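Long-range contacts in TRAP dicarboxylate ABC transporter, substrate-binding protein (Roseobacter denitrificans, PDB 4OVQ), which binds beta-D-glucuronate in the cleft between its two lobes, probably as the periplasmic solute receptor of a TRAP transporter: residues D24-W29 and L82-F87; P97-V102 and K124-G129; S103-F108 and A298-V303; S147-E152 and E219-Y224. One frame throughout, in Å; residues are numbered along the deposited sequence.

How the contacts relate
Contacts 1 and 4 are strand pairings in the two larger sheets, parallel in the five-stranded sheet and antiparallel in the four-stranded one. They lie on opposite sides of the chain's centre, tied by backbone hydrogen bonds and bridging waters; Trp29 and Tyr149 come within about 5 and 6 Å of the bound glucuronate (side chain to ligand). Both are mostly buried, contact 1 reaching the surface at Asn25, contact 4 at Gly151 and Glu152. Contacts 2 and 3, with no exposed touching residue, are apolar packing by consecutive pieces of one connection: 97-102 meets helix 121-132, and residues 103-108 meet the start of helix 301-310. These two touch, Val102 CG1 lying 3.9 Å from Phe108 CZ.

Contact 1: residues D24-W29 and L82-F87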
loop_
_atom_site.group_PDB
_atom_site.type_symbol
_atom_site.label_atom_id
_atom_site.label_comp_id
_atom_site.label_asym_id
_atom_site.label_seq_id
_atom_site.Cartn_x
_atom_site.Cartn_y
_atom_site.Cartn_z
ATOM N N ASP A 24 -10.658 23.590 11.554
ATOM C CA ASP A 24 -9.229 23.777 11.806
ATOM C C ASP A 24 -8.616 22.549 12.479
ATOM O O ASP A 24 -7.426 22.268 12.305
ATOM C CB ASP A 24 -8.983 25.015 12.684
ATOM C CG ASP A 24 -9.516 26.288 12.062
ATOM O OD1 ASP A 24 -9.152 26.589 10.899
ATOM O OD2 ASP A 24 -10.308 26.981 12.736
ATOM N N ASN A 25 -9.434 21.823 13.237
ATOM C CA ASN A 25 -8.994 20.615 13.933
ATOM C C ASN A 25 -9.389 19.391 13.115
ATOM O O ASN A 25 -10.575 19.042 12.989
ATOM C CB ASN A 25 -9.606 20.556 15.320
ATOM C CG ASN A 25 -9.250 21.778 16.165
ATOM O OD1 ASN A 25 -8.224 22.427 15.945
ATOM N ND2 ASN A 25 -10.098 22.088 17.146
ATOM N N TRP A 26 -8.387 18.748 12.539
ATOM C CA TRP A 26 -8.624 17.676 11.599
ATOM C C TRP A 26 -8.590 16.302 12.256
ATOM O O TRP A 26 -8.027 16.109 13.339
ATOM C CB TRP A 26 -7.551 17.717 10.499
ATOM C CG TRP A 26 -7.505 18.992 9.641
ATOM C CD1 TRP A 26 -8.475 19.954 9.543
ATOM C CD2 TRP A 26 -6.445 19.406 8.763
ATOM N NE1 TRP A 26 -8.077 20.935 8.663
ATOM C CE2 TRP A 26 -6.835 20.627 8.176
ATOM C CE3 TRP A 26 -5.197 18.873 8.434
ATOM C CZ2 TRP A 26 -6.024 21.313 7.264
ATOM C CZ3 TRP A 26 -4.394 19.543 7.531
ATOM C CH2 TRP A 26 -4.796 20.763 6.971
ATOM N N ARG A 27 -9.163 15.337 11.545
ATOM C CA ARG A 27 -9.071 13.946 11.926
ATOM C C ARG A 27 -8.383 13.182 10.799
ATOM O O ARG A 27 -8.589 13.495 9.619
ATOM C CB ARG A 27 -10.464 13.380 12.197
ATOM C CG ARG A 27 -11.116 14.090 13.367
ATOM C CD ARG A 27 -12.601 13.926 13.394
ATOM N NE ARG A 27 -12.988 12.528 13.444
ATOM C CZ ARG A 27 -13.626 11.863 12.481
ATOM N NH1 ARG A 27 -13.974 12.444 11.335
ATOM N NH2 ARG A 27 -13.926 10.581 12.676
ATOM N N GLY A 28 -7.577 12.208 11.192
ATOM C CA GLY A 28 -6.853 11.377 10.251
ATOM C C GLY A 28 -6.976 9.888 10.514
ATOM O O GLY A 28 -7.121 9.455 11.659
ATOM N N TRP A 29 -6.886 9.107 9.438
ATOM C CA TRP A 29 -6.966 7.648 9.495
ATOM C C TRP A 29 -5.651 6.964 9.199
ATOM O O TRP A 29 -4.920 7.367 8.269
ATOM C CB TRP A 29 -8.027 7.177 8.485
ATOM C CG TRP A 29 -8.329 5.729 8.379
ATOM C CD1 TRP A 29 -9.398 5.077 8.950
ATOM C CD2 TRP A 29 -7.629 4.743 7.601
ATOM N NE1 TRP A 29 -9.370 3.760 8.603
ATOM C CE2 TRP A 29 -8.303 3.518 7.779
ATOM C CE3 TRP A 29 -6.481 4.772 6.797
ATOM C CZ2 TRP A 29 -7.872 2.319 7.173
ATOM C CZ3 TRP A 29 -6.035 3.591 6.220
ATOM C CH2 TRP A 29 -6.764 2.388 6.361
ATOM N N LEU A 82 -13.696 13.146 6.606
ATOM C CA LEU A 82 -12.390 12.990 7.247
ATOM C C LEU A 82 -11.429 13.819 6.433
ATOM O O LEU A 82 -11.514 13.844 5.220
ATOM C CB LEU A 82 -11.998 11.528 7.145
ATOM C CG LEU A 82 -11.239 10.799 8.232
ATOM C CD1 LEU A 82 -11.879 11.050 9.589
ATOM C CD2 LEU A 82 -11.244 9.313 7.863
ATOM N N GLU A 83 -10.496 14.503 7.068
ATOM C CA GLU A 83 -9.588 15.348 6.308
ATOM C C GLU A 83 -8.364 14.594 5.764
ATOM O O GLU A 83 -7.878 14.913 4.688
ATOM C CB GLU A 83 -9.089 16.511 7.187
ATOM C CG GLU A 83 -10.215 17.479 7.639
ATOM C CD GLU A 83 -11.106 16.960 8.786
ATOM O OE1 GLU A 83 -10.850 15.918 9.418
ATOM O OE2 GLU A 83 -12.129 17.631 9.044
ATOM N N ILE A 84 -7.864 13.637 6.536
ATOM C CA ILE A 84 -6.542 13.073 6.285
ATOM C C ILE A 84 -6.590 11.562 6.319
ATOM O O ILE A 84 -7.278 10.970 7.163
ATOM C CB ILE A 84 -5.524 13.576 7.360
ATOM C CG1 ILE A 84 -5.287 15.083 7.217
ATOM C CG2 ILE A 84 -4.242 12.791 7.281
ATOM C CD1 ILE A 84 -4.494 15.507 6.001
ATOM N N GLY A 85 -5.799 10.936 5.450
ATOM C CA GLY A 85 -5.545 9.506 5.566
ATOM C C GLY A 85 -4.126 9.184 5.137
ATOM O O GLY A 85 -3.539 9.857 4.308
ATOM N N ASN A 86 -3.540 8.175 5.751
ATOM C CA ASN A 86 -2.408 7.489 5.166
ATOM C C ASN A 86 -2.991 6.269 4.458
ATOM O O ASN A 86 -3.388 5.301 5.104
ATOM C CB ASN A 86 -1.391 7.098 6.253
ATOM C CG ASN A 86 -0.501 5.923 5.855
ATOM O OD1 ASN A 86 -0.196 5.055 6.672
ATOM N ND2 ASN A 86 -0.104 5.878 4.597
ATOM N N PHE A 87 -3.052 6.349 3.143
ATOM C CA PHE A 87 -3.633 5.320 2.320
ATOM C C PHE A 87 -2.571 4.601 1.458
ATOM O O PHE A 87 -1.768 5.226 0.739
ATOM C CB PHE A 87 -4.726 5.890 1.400
ATOM C CG PHE A 87 -5.890 6.475 2.121
ATOM C CD1 PHE A 87 -6.408 5.854 3.240
ATOM C CD2 PHE A 87 -6.464 7.651 1.651
ATOM C CE1 PHE A 87 -7.491 6.400 3.915
ATOM C CE2 PHE A 87 -7.545 8.212 2.296
ATOM C CZ PHE A 87 -8.059 7.584 3.421
HETATM O O HOH W 1 -12.598 18.388 11.705
HETATM O O HOH W 2 -13.154 14.864 10.365
#
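Glu83 lays its aliphatic stem over one face of the Trp26 indole, with CG 3.6 Å from Trp26 CD1 and CB above the five-membered ring in a CH-pi contact. A bend at chi2 (77°) turns the carboxylate back almost parallel to the indole plane and brings OE1 to the Arg27 backbone N at 2.8 Å. This bond is nearly straight, although the N-H meets OE1 from above the carboxylate plane. One water links OE2 to Asn25 O, and a second links OE1 to Arg27 NH1. With an alanine instead of Glu83, the Arg27 N-H would probably lose its acceptor, both waters a partner, and the Trp26 face part of its cover.

Leu82 CD1 sits over a face of the Arg27 guanidinium, while its other methyl, CD2, packs on Trp29 CB. Trp29 and Phe87 meet obliquely, planes at 45°, and Asn86 O lies in the indole plane, 3.3 Å from Trp29 CZ3. The backbones pair in parallel: Ile84 N bonds to Arg27 O, Trp29 N to Ile84 O at 3.0 Å, and Asn86 N to Trp29 O.

Strand 58-62 bonds to the other side of 25-29 in the five-stranded sheet. Helix 37-52 packs on Trp26 and Ile84, while helix 70-79, which starts at the glucuronate-binding Gln70, packs on Trp29 and Phe87.

Contact 2: residues P97-V102 and K124-G129; sequences PAANVV and KIIAAG
Ile126 reaches from its helix over the turn at Ala98 and Ala99, and its CG1, CG2 and CD1 each meet a different neighbour. CG1 approaches the carbonyl of Ala98, 3.6 Å from its O. CG2, the short branch, lies against Ala99, at 3.9 Å from CA and 4.1 Å from CB. The long branch ends against two valines: CD1 is 3.9 Å from Val102 CG1 and 4.1 Å from Val101 CG1, the side chain crossing Val101 at about a right angle and Val102 at a slant. An extended chi2 of 160° carries CD1 past the alanines to reach them.

Ala98 supplies the return contact. Its CB points at the helix and rests near the backbone, 4.0 Å from Ile125 O, with Ile125 CG2 alongside at 4.2 Å. Gly129, one turn after Ile125, has no side chain; a beta carbon there would come tight against Ala98 CB.

This is packing of a short helical turn on a regular helix, within the long connection between helices 89-92 and 111-118 of the solute-binding fold. Residues 97-100 have helical backbone angles, and Val101 and Val102 begin a 3-10 segment; Val101 N bonds to Ala98 O and Val102 N to Ala99 O. Leu89 touches both Ile126 and Val102. Further out, Leu317 of helix 315-322 touches Val101 and Ile125, while Tyr307 donates its hydroxyl proton to Pro97 O.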
loop_
_atom_site.group_PDB
_atom_site.type_symbol
_atom_site.label_atom_id
_atom_site.label_comp_id
_atom_site.label_asym_id
_atom_site.label_seq_id
_atom_site.Cartn_x
_atom_site.Cartn_y
_atom_site.Cartn_z
ATOM N N PRO A 97 -7.894 5.672 -12.070
ATOM C CA PRO A 97 -7.199 4.869 -13.065
ATOM C C PRO A 97 -5.692 5.028 -13.063
ATOM O O PRO A 97 -5.003 4.038 -13.199
ATOM C CB PRO A 97 -7.773 5.391 -14.393
ATOM C CG PRO A 97 -9.130 5.848 -14.040
ATOM C CD PRO A 97 -9.028 6.413 -12.642
ATOM N N ALA A 98 -5.190 6.257 -12.936
ATOM C CA ALA A 98 -3.746 6.487 -13.035
ATOM C C ALA A 98 -3.076 5.882 -11.812
ATOM O O ALA A 98 -2.003 5.300 -11.921
ATOM C CB ALA A 98 -3.412 7.970 -13.194
ATOM N N ALA A 99 -3.724 5.997 -10.646
ATOM C CA ALA A 99 -3.143 5.442 -9.425
ATOM C C ALA A 99 -3.115 3.940 -9.502
ATOM O O ALA A 99 -2.257 3.281 -8.919
ATOM C CB ALA A 99 -3.925 5.878 -8.204
ATOM N N ASN A 100 -4.060 3.388 -10.248
ATOM C CA ASN A 100 -4.153 1.961 -10.420
ATOM C C ASN A 100 -2.908 1.343 -11.073
ATOM O O ASN A 100 -2.648 0.167 -10.910
ATOM C CB ASN A 100 -5.417 1.639 -11.220
ATOM C CG ASN A 100 -6.053 0.328 -10.820
ATOM O OD1 ASN A 100 -5.867 -0.176 -9.716
ATOM N ND2 ASN A 100 -6.863 -0.221 -11.718
ATOM N N VAL A 101 -2.106 2.145 -11.774
ATOM C CA VAL A 101 -0.902 1.625 -12.399
ATOM C C VAL A 101 0.108 1.007 -11.398
ATOM O O VAL A 101 0.816 0.070 -11.733
ATOM C CB VAL A 101 -0.217 2.682 -13.304
ATOM C CG1 VAL A 101 0.626 3.639 -12.502
ATOM C CG2 VAL A 101 0.629 1.995 -14.353
ATOM N N VAL A 102 0.126 1.475 -10.145
ATOM C CA VAL A 102 1.123 0.983 -9.192
ATOM C C VAL A 102 0.701 -0.362 -8.599
ATOM O O VAL A 102 1.493 -1.018 -7.915
ATOM C CB VAL A 102 1.447 2.023 -8.069
ATOM C CG1 VAL A 102 1.872 3.343 -8.676
ATOM C CG2 VAL A 102 0.294 2.224 -7.150
ATOM N N LYS A 124 3.492 12.853 -11.033
ATOM C CA LYS A 124 2.648 14.010 -11.287
ATOM C C LYS A 124 1.327 13.553 -11.897
ATOM O O LYS A 124 0.264 14.061 -11.546
ATOM C CB LYS A 124 3.364 14.976 -12.242
ATOM C CG LYS A 124 2.547 16.189 -12.666
ATOM C CD LYS A 124 3.369 17.140 -13.549
ATOM C CE LYS A 124 2.640 18.460 -13.811
ATOM N NZ LYS A 124 2.650 19.383 -12.633
ATOM N N ILE A 125 1.410 12.602 -12.830
ATOM C CA ILE A 125 0.213 12.065 -13.487
ATOM C C ILE A 125 -0.685 11.355 -12.468
ATOM O O ILE A 125 -1.906 11.566 -12.448
ATOM C CB ILE A 125 0.584 11.076 -14.624
ATOM C CG1 ILE A 125 1.375 11.795 -15.717
ATOM C CG2 ILE A 125 -0.675 10.458 -15.206
ATOM C CD1 ILE A 125 2.001 10.856 -16.719
ATOM N N ILE A 126 -0.080 10.532 -11.616
ATOM C CA ILE A 126 -0.840 9.832 -10.581
ATOM C C ILE A 126 -1.491 10.825 -9.631
ATOM O O ILE A 126 -2.665 10.711 -9.321
ATOM C CB ILE A 126 0.047 8.847 -9.800
ATOM C CG1 ILE A 126 0.438 7.675 -10.702
ATOM C CG2 ILE A 126 -0.689 8.336 -8.603
ATOM C CD1 ILE A 126 1.622 6.917 -10.259
ATOM N N ALA A 127 -0.730 11.819 -9.188
ATOM C CA ALA A 127 -1.277 12.868 -8.320
ATOM C C ALA A 127 -2.417 13.641 -8.966
ATOM O O ALA A 127 -3.417 13.946 -8.299
ATOM C CB ALA A 127 -0.174 13.832 -7.878
ATOM N N ALA A 128 -2.264 13.972 -10.254
ATOM C CA ALA A 128 -3.279 14.712 -10.955
ATOM C C ALA A 128 -4.561 13.908 -10.961
ATOM O O ALA A 128 -5.620 14.441 -10.656
ATOM C CB ALA A 128 -2.840 15.015 -12.360
ATOM N N GLY A 129 -4.443 12.616 -11.281
ATOM C CA GLY A 129 -5.595 11.736 -11.338
ATOM C C GLY A 129 -6.255 11.661 -9.976
ATOM O O GLY A 129 -7.472 11.678 -9.848
#

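Contact 3: residues S103-F108 and A298-V303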
loop_
_atom_site.group_PDB
_atom_site.type_symbol
_atom_site.label_atom_id
_atom_site.label_comp_id
_atom_site.label_asym_id
_atom_site.label_seq_id
_atom_site.Cartn_x
_atom_site.Cartn_y
_atom_site.Cartn_z
ATOM N N SER A 103 -0.536 -0.768 -8.898
ATOM C CA SER A 103 -1.097 -2.024 -8.462
ATOM C C SER A 103 -0.867 -3.149 -9.508
ATOM O O SER A 103 -1.245 -4.292 -9.292
ATOM C CB SER A 103 -2.571 -1.819 -8.143
ATOM O OG SER A 103 -2.708 -1.068 -6.925
ATOM N N LEU A 104 -0.223 -2.823 -10.617
ATOM C CA LEU A 104 0.170 -3.870 -11.579
ATOM C C LEU A 104 1.318 -4.718 -11.033
ATOM O O LEU A 104 2.356 -4.205 -10.623
ATOM C CB LEU A 104 0.553 -3.253 -12.928
ATOM C CG LEU A 104 -0.658 -2.761 -13.723
ATOM C CD1 LEU A 104 -0.213 -1.773 -14.808
ATOM C CD2 LEU A 104 -1.465 -3.925 -14.323
ATOM N N PRO A 105 1.126 -6.045 -11.005
ATOM C CA PRO A 105 2.167 -6.950 -10.522
ATOM C C PRO A 105 3.457 -6.809 -11.336
ATOM O O PRO A 105 3.382 -6.697 -12.544
ATOM C CB PRO A 105 1.542 -8.330 -10.755
ATOM C CG PRO A 105 0.094 -8.088 -10.651
ATOM C CD PRO A 105 -0.119 -6.765 -11.313
ATOM N N PHE A 106 4.588 -6.768 -10.649
ATOM C CA PHE A 106 5.900 -6.758 -11.290
ATOM C C PHE A 106 6.152 -5.528 -12.166
ATOM O O PHE A 106 6.900 -5.616 -13.154
ATOM C CB PHE A 106 6.095 -8.055 -12.095
ATOM C CG PHE A 106 5.994 -9.314 -11.261
ATOM C CD1 PHE A 106 7.012 -9.669 -10.387
ATOM C CD2 PHE A 106 4.885 -10.139 -11.360
ATOM C CE1 PHE A 106 6.920 -10.817 -9.621
ATOM C CE2 PHE A 106 4.788 -11.287 -10.605
ATOM C CZ PHE A 106 5.813 -11.629 -9.735
ATOM N N ILE A 107 5.566 -4.380 -11.821
ATOM C CA ILE A 107 5.791 -3.166 -12.616
ATOM C C ILE A 107 7.026 -2.364 -12.184
ATOM O O ILE A 107 7.643 -1.670 -12.999
ATOM C CB ILE A 107 4.547 -2.257 -12.680
ATOM C CG1 ILE A 107 4.732 -1.247 -13.826
ATOM C CG2 ILE A 107 4.303 -1.560 -11.357
ATOM C CD1 ILE A 107 3.574 -0.318 -14.008
ATOM N N PHE A 108 7.398 -2.468 -10.917
ATOM C CA PHE A 108 8.655 -1.901 -10.450
ATOM C C PHE A 108 9.657 -3.034 -10.243
ATOM O O PHE A 108 9.265 -4.161 -9.965
ATOM C CB PHE A 108 8.430 -1.118 -9.153
ATOM C CG PHE A 108 7.363 -0.069 -9.262
ATOM C CD1 PHE A 108 7.529 1.024 -10.104
ATOM C CD2 PHE A 108 6.188 -0.168 -8.530
ATOM C CE1 PHE A 108 6.545 1.997 -10.212
ATOM C CE2 PHE A 108 5.206 0.803 -8.628
ATOM C CZ PHE A 108 5.386 1.889 -9.471
ATOM N N ALA A 298 5.290 -13.809 -16.273
ATOM C CA ALA A 298 4.714 -14.142 -17.568
ATOM C C ALA A 298 3.219 -14.345 -17.456
ATOM O O ALA A 298 2.459 -14.037 -18.371
ATOM C CB ALA A 298 5.375 -15.396 -18.132
ATOM N N ALA A 299 2.786 -14.866 -16.310
ATOM C CA ALA A 299 1.390 -15.189 -16.104
ATOM C C ALA A 299 0.514 -13.937 -15.947
ATOM O O ALA A 299 -0.716 -14.001 -16.053
ATOM C CB ALA A 299 1.242 -16.065 -14.847
HETATM N N MSE A 300 1.161 -12.795 -15.738
HETATM C CA MSE A 300 0.429 -11.534 -15.551
HETATM C C MSE A 300 0.061 -10.845 -16.843
HETATM O O MSE A 300 -0.568 -9.791 -16.816
HETATM C CB MSE A 300 1.247 -10.558 -14.720
HETATM C CG MSE A 300 1.663 -11.116 -13.427
HETATM SE SE MSE A 300 0.177 -11.481 -12.250
HETATM C CE MSE A 300 -0.321 -13.252 -12.738
ATOM N N ALA A 301 0.460 -11.424 -17.974
ATOM C CA ALA A 301 0.176 -10.804 -19.254
ATOM C C ALA A 301 -1.270 -10.357 -19.349
ATOM O O ALA A 301 -1.524 -9.203 -19.694
ATOM C CB ALA A 301 0.536 -11.745 -20.417
ATOM N N PRO A 302 -2.229 -11.250 -19.024
ATOM C CA PRO A 302 -3.668 -10.960 -19.089
ATOM C C PRO A 302 -4.152 -9.861 -18.120
ATOM O O PRO A 302 -5.175 -9.227 -18.359
ATOM C CB PRO A 302 -4.335 -12.303 -18.748
ATOM C CG PRO A 302 -3.285 -13.286 -18.706
ATOM C CD PRO A 302 -1.982 -12.604 -18.504
ATOM N N VAL A 303 -3.446 -9.658 -17.017
ATOM C CA VAL A 303 -3.821 -8.607 -16.078
ATOM C C VAL A 303 -3.414 -7.236 -16.642
ATOM O O VAL A 303 -4.190 -6.267 -16.562
ATOM C CB VAL A 303 -3.195 -8.864 -14.687
ATOM C CG1 VAL A 303 -3.548 -7.747 -13.691
ATOM C CG2 VAL A 303 -3.660 -10.217 -14.140
#
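Met300, a selenomethionine in this crystal, points its CB toward the turn at Pro105 and Phe106 and then folds along it. With CG anti to the carbonyl carbon (chi1 -55°), the chain leaves CB so that CG meets two partners: it lies 3.9 Å from Pro105 CB and 4.0 Å from Phe106 CD2, the latter at the edge of the phenyl ring and in its plane. A bend at chi2 (-65°) brings SE against the proline ring, 3.7 Å from Pro105 CB and 3.8 Å from CG, the two side chains crossing at about a right angle. At the tip, chi3 (88°) turns CE away from Pro105. Met177 and Glu180 of helix 172-180 also touch the Met300 side chain.

Val303, one turn further into the start of helix 301-310, continues the row: its CG1 is 4.3 Å from Pro105 CD and 4.4 Å from Leu104 CD2. Leu104 to Ile107 form a type II turn, and beside the contact Tyr304 OH hydrogen-bonds to Pro105 O.

The side-chain contacts are all carbon or selenium, and the one oxygen close by, Val303 O, faces a methyl, Leu104 CD2; the packing is therefore apolar and non-directional.

Contact 4: residues S147-E152 and E219-Y224; sequences SFYNGE and EVAGFY
Tyr149 and Tyr224 slant across each other on one face of the sheet, Tyr149 CD2 3.8 Å from Tyr224 CE2. Tyr149 CG stands between its backbone N and carbonyl carbon (chi1 47°), which brings the ring's edge at CD1 to Ala221 CB. Phe148 O stands over one face of the Tyr224 ring, whose far end reaches Ser147 CB. On the other face of the sheet, Phe223 turns its ring edge to the carbonyls of Asn150 and Gly151, and Glu152 O comes to 3.2 Å from Phe223 CE2.

Asn150 and Phe223 form the antiparallel hydrogen-bonded pair of strands 146-150 and 223-230, with Asn150 N to Phe223 O at 3.0 Å and Phe223 N to Asn150 O at 2.9 Å. Beyond it lies an Asx turn, Asn150 OD1 accepting from Glu152 N, while ND2 bonds to Lys153 O.

A water joins Tyr224 OH to Ser147 OG; Tyr224 OH also bonds to Asn207 O, and Ser147 OG to Gln228 N. With a leucine replacing Tyr224, that water and Asn207 O would probably lose a partner and Trp209 its stacked ring. Tyr149 OH bonds to His217, and Tyr212 meets both tyrosine rings near the glucuronate-binding Asn208.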
loop_
_atom_site.group_PDB
_atom_site.type_symbol
_atom_site.label_atom_id
_atom_site.label_comp_id
_atom_site.label_asym_id
_atom_site.label_seq_id
_atom_site.Cartn_x
_atom_site.Cartn_y
_atom_site.Cartn_z
ATOM N N SER A 147 4.856 -10.015 -0.532
ATOM C CA SER A 147 5.112 -11.413 -0.879
ATOM C C SER A 147 4.096 -12.352 -0.234
ATOM O O SER A 147 3.470 -12.005 0.768
ATOM C CB SER A 147 6.496 -11.828 -0.403
ATOM O OG SER A 147 7.507 -11.142 -1.121
ATOM N N PHE A 148 3.970 -13.555 -0.799
ATOM C CA PHE A 148 2.989 -14.517 -0.348
ATOM C C PHE A 148 3.343 -15.147 0.984
ATOM O O PHE A 148 4.508 -15.429 1.282
ATOM C CB PHE A 148 2.835 -15.669 -1.364
ATOM C CG PHE A 148 2.230 -15.253 -2.670
ATOM C CD1 PHE A 148 0.919 -14.814 -2.728
ATOM C CD2 PHE A 148 2.956 -15.336 -3.854
ATOM C CE1 PHE A 148 0.357 -14.447 -3.936
ATOM C CE2 PHE A 148 2.397 -14.973 -5.042
ATOM C CZ PHE A 148 1.088 -14.513 -5.080
ATOM N N TYR A 149 2.322 -15.435 1.774
ATOM C CA TYR A 149 2.492 -16.281 2.935
ATOM C C TYR A 149 1.289 -17.208 3.123
ATOM O O TYR A 149 0.164 -16.855 2.787
ATOM C CB TYR A 149 2.754 -15.467 4.199
ATOM C CG TYR A 149 1.857 -14.269 4.492
ATOM C CD1 TYR A 149 0.723 -14.398 5.248
ATOM C CD2 TYR A 149 2.245 -12.989 4.115
ATOM C CE1 TYR A 149 -0.051 -13.300 5.590
ATOM C CE2 TYR A 149 1.482 -11.870 4.432
ATOM C CZ TYR A 149 0.331 -12.035 5.178
ATOM O OH TYR A 149 -0.413 -10.912 5.498
ATOM N N ASN A 150 1.533 -18.399 3.665
ATOM C CA ASN A 150 0.467 -19.355 3.933
ATOM C C ASN A 150 0.954 -20.360 4.961
ATOM O O ASN A 150 2.137 -20.378 5.293
ATOM C CB ASN A 150 -0.007 -20.059 2.666
ATOM C CG ASN A 150 0.967 -21.126 2.191
ATOM O OD1 ASN A 150 0.740 -22.321 2.415
ATOM N ND2 ASN A 150 2.043 -20.704 1.538
ATOM N N GLY A 151 0.041 -21.193 5.444
ATOM C CA GLY A 151 0.340 -22.092 6.541
ATOM C C GLY A 151 0.678 -23.507 6.097
ATOM O O GLY A 151 1.125 -24.311 6.908
ATOM N N GLU A 152 0.509 -23.792 4.810
ATOM C CA GLU A 152 0.605 -25.170 4.309
ATOM C C GLU A 152 1.976 -25.522 3.719
ATOM O O GLU A 152 2.576 -26.545 4.068
ATOM C CB GLU A 152 -0.483 -25.401 3.253
ATOM C CG GLU A 152 -0.312 -26.644 2.363
ATOM C CD GLU A 152 -1.259 -26.610 1.151
ATOM O OE1 GLU A 152 -2.007 -25.619 1.003
ATOM O OE2 GLU A 152 -1.254 -27.561 0.340
ATOM N N GLU A 219 1.901 -15.989 12.845
ATOM C CA GLU A 219 1.580 -17.056 13.821
ATOM C C GLU A 219 0.603 -18.082 13.275
ATOM O O GLU A 219 0.513 -19.201 13.779
ATOM C CB GLU A 219 0.962 -16.476 15.101
ATOM C CG GLU A 219 1.886 -15.591 15.935
ATOM C CD GLU A 219 2.941 -16.391 16.690
ATOM O OE1 GLU A 219 2.985 -17.629 16.500
ATOM O OE2 GLU A 219 3.716 -15.791 17.470
ATOM N N VAL A 220 -0.141 -17.682 12.253
ATOM C CA VAL A 220 -1.187 -18.518 11.674
ATOM C C VAL A 220 -0.951 -18.834 10.195
ATOM O O VAL A 220 -1.797 -19.465 9.572
ATOM C CB VAL A 220 -2.596 -17.887 11.852
ATOM C CG1 VAL A 220 -3.011 -17.887 13.317
ATOM C CG2 VAL A 220 -2.666 -16.457 11.305
ATOM N N ALA A 221 0.204 -18.403 9.672
ATOM C CA ALA A 221 0.639 -18.627 8.292
ATOM C C ALA A 221 2.178 -18.614 8.220
ATOM O O ALA A 221 2.792 -17.640 7.769
ATOM C CB ALA A 221 0.051 -17.545 7.380
ATOM N N GLY A 222 2.826 -19.699 8.635
ATOM C CA GLY A 222 4.265 -19.645 8.857
ATOM C C GLY A 222 5.234 -19.931 7.725
ATOM O O GLY A 222 6.439 -20.117 7.988
ATOM N N PHE A 223 4.750 -20.002 6.490
ATOM C CA PHE A 223 5.640 -20.027 5.321
ATOM C C PHE A 223 5.569 -18.668 4.625
ATOM O O PHE A 223 4.486 -18.228 4.239
ATOM C CB PHE A 223 5.236 -21.117 4.318
ATOM C CG PHE A 223 5.400 -22.517 4.833
ATOM C CD1 PHE A 223 6.643 -23.121 4.840
ATOM C CD2 PHE A 223 4.313 -23.226 5.292
ATOM C CE1 PHE A 223 6.795 -24.406 5.310
ATOM C CE2 PHE A 223 4.457 -24.510 5.760
ATOM C CZ PHE A 223 5.700 -25.094 5.771
ATOM N N TYR A 224 6.709 -18.008 4.452
ATOM C CA TYR A 224 6.760 -16.721 3.753
ATOM C C TYR A 224 7.669 -16.898 2.543
ATOM O O TYR A 224 8.838 -17.308 2.665
ATOM C CB TYR A 224 7.285 -15.634 4.681
ATOM C CG TYR A 224 7.157 -14.191 4.203
ATOM C CD1 TYR A 224 8.166 -13.599 3.455
ATOM C CD2 TYR A 224 6.062 -13.406 4.565
ATOM C CE1 TYR A 224 8.073 -12.266 3.043
ATOM C CE2 TYR A 224 5.948 -12.083 4.163
ATOM C CZ TYR A 224 6.957 -11.517 3.393
ATOM O OH TYR A 224 6.871 -10.197 3.007
HETATM O O HOH W 3 8.153 -9.113 0.654
HETATM O O HOH W 4 4.223 -18.772 1.249
#